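Local coordinates for protein AgaA (PDB 6HLX) that serves as a periplasmic solute-binding protein of an ABC transporter, binding the opine agropinic acid for its import into the bacterium, at residues L102-K107 with L118-P123. Residues are numbered along the deposited sequence; the frame is centred on the assembly and turned at random.
Sequences LSSISK and LTLSTP
Ser106 and Lys107 both turn their backbone N-H groups onto the carbonyl oxygen of Thr119, and this doubled grip shapes the contact. Ser106 N reaches Thr119 O at 2.9 Å, lying in the carbonyl plane, while Lys107 N comes to the same oxygen at 3.2 Å, tilted 16° out of it. Thr119 N answers with a bond to Lys107 O at 3.0 Å, closing the hydrogen-bonded pair. Beyond the bulge, Ser121 N donates to Ser104 O at 2.8 Å, and Leu120 CA brings its hydrogen to that oxygen too.

Lys107 and Thr119 share the more open face of the hairpin, where their side chains run alongside each other and point the same way. With CG anti to the backbone N (chi1 -175°) and a bend at chi3, the lysine carries CE past Thr119 OG1 at 3.8 Å; a water bonded to that hydroxyl is also a weak partner of Lys107 NZ. The buried side is apolar. Ile105 and Leu120 diverge where their strands pair, yet Ile105 CG1 still packs on Leu120 CD2 at 3.7 Å, and farther out Ile105 CD1 meets Leu118 CD1 at 4.1 Å, the isoleucine lying aslant to both leucines. Helices 79-90 and 127-131 back this apolar patch, Leu90 against Ile105 and Met127 against Leu120. At the exposed end, a second water links Ser103 O to Ser121 OG, tying the turn before the first strand to the residues after the second.

Strand 105-110 is the outermost of a five-stranded antiparallel sheet within the chain, and strand 115-120 joins it to strand 61-66. The extra residue opposite Thr119 makes this a classic beta bulge, set at the open end of a beta hairpin.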
# COMPACT_ATOMS: atom_id res chain seq x y z
N LEU A 102 1.39 12.10 8.26
CA LEU A 102 1.49 13.49 7.83
C LEU A 102 1.24 14.46 8.99
O LEU A 102 1.44 15.66 8.81
CB LEU A 102 0.51 13.78 6.67
CG LEU A 102 0.98 13.36 5.28
CD1 LEU A 102 0.77 11.87 5.05
CD2 LEU A 102 0.20 14.11 4.22
N SER A 103 0.84 13.94 10.20
CA SER A 103 0.42 14.75 11.36
C SER A 103 1.47 15.70 11.93
O SER A 103 1.11 16.62 12.67
CB SER A 103 -0.14 13.87 12.49
OG SER A 103 0.89 13.08 13.05
N SER A 104 2.75 15.53 11.57
CA SER A 104 3.80 16.45 12.01
C SER A 104 3.69 17.81 11.31
O SER A 104 4.33 18.75 11.76
CB SER A 104 5.18 15.84 11.81
OG SER A 104 5.36 15.46 10.46
N ILE A 105 2.89 17.93 10.24
CA ILE A 105 2.69 19.23 9.58
C ILE A 105 1.94 20.12 10.59
O ILE A 105 0.81 19.81 10.95
CB ILE A 105 1.92 19.12 8.24
CG1 ILE A 105 2.74 18.33 7.19
CG2 ILE A 105 1.54 20.52 7.75
CD1 ILE A 105 1.89 17.85 5.92
N SER A 106 2.59 21.20 11.08
CA SER A 106 1.94 22.08 12.07
C SER A 106 1.51 23.42 11.50
O SER A 106 0.66 24.09 12.10
CB SER A 106 2.81 22.25 13.32
OG SER A 106 4.10 22.73 12.99
N LYS A 107 2.11 23.85 10.39
CA LYS A 107 1.76 25.13 9.76
C LYS A 107 1.82 24.98 8.25
O LYS A 107 2.76 24.35 7.75
CB LYS A 107 2.75 26.21 10.24
CG LYS A 107 2.42 27.62 9.75
CD LYS A 107 3.13 28.69 10.58
CE LYS A 107 4.56 28.92 10.15
NZ LYS A 107 5.18 30.07 10.87
N LEU A 118 5.54 24.36 4.27
CA LEU A 118 5.17 23.54 5.43
C LEU A 118 6.20 23.72 6.51
O LEU A 118 7.40 23.83 6.23
CB LEU A 118 5.09 22.04 5.07
CG LEU A 118 4.25 21.66 3.85
CD1 LEU A 118 4.32 20.15 3.60
CD2 LEU A 118 2.81 22.15 3.98
N THR A 119 5.74 23.76 7.76
CA THR A 119 6.60 23.75 8.93
C THR A 119 6.12 22.55 9.73
O THR A 119 4.91 22.41 9.95
CB THR A 119 6.55 25.05 9.74
OG1 THR A 119 6.89 26.15 8.89
CG2 THR A 119 7.54 25.02 10.92
N LEU A 120 7.05 21.69 10.15
CA LEU A 120 6.72 20.51 10.94
C LEU A 120 6.97 20.77 12.42
O LEU A 120 7.86 21.55 12.77
CB LEU A 120 7.55 19.29 10.49
CG LEU A 120 7.60 18.94 8.99
CD1 LEU A 120 8.28 17.57 8.81
CD2 LEU A 120 6.23 18.96 8.35
N SER A 121 6.21 20.09 13.29
CA SER A 121 6.38 20.20 14.74
C SER A 121 7.63 19.39 15.17
O SER A 121 8.26 19.73 16.17
CB SER A 121 5.11 19.73 15.46
OG SER A 121 4.65 18.49 14.95
N THR A 122 7.95 18.30 14.42
CA THR A 122 9.15 17.47 14.65
C THR A 122 9.79 17.19 13.27
O THR A 122 9.05 17.07 12.29
CB THR A 122 8.81 16.15 15.39
OG1 THR A 122 7.79 15.44 14.68
CG2 THR A 122 8.42 16.36 16.86
N PRO A 123 11.13 17.03 13.17
CA PRO A 123 11.73 16.80 11.84
C PRO A 123 11.34 15.49 11.20
O PRO A 123 11.05 14.51 11.90
CB PRO A 123 13.23 16.81 12.11
CG PRO A 123 13.40 17.45 13.45
CD PRO A 123 12.16 17.13 14.22
O HOH W 1 2.02 18.83 14.33
O HOH W 2 7.86 28.34 10.18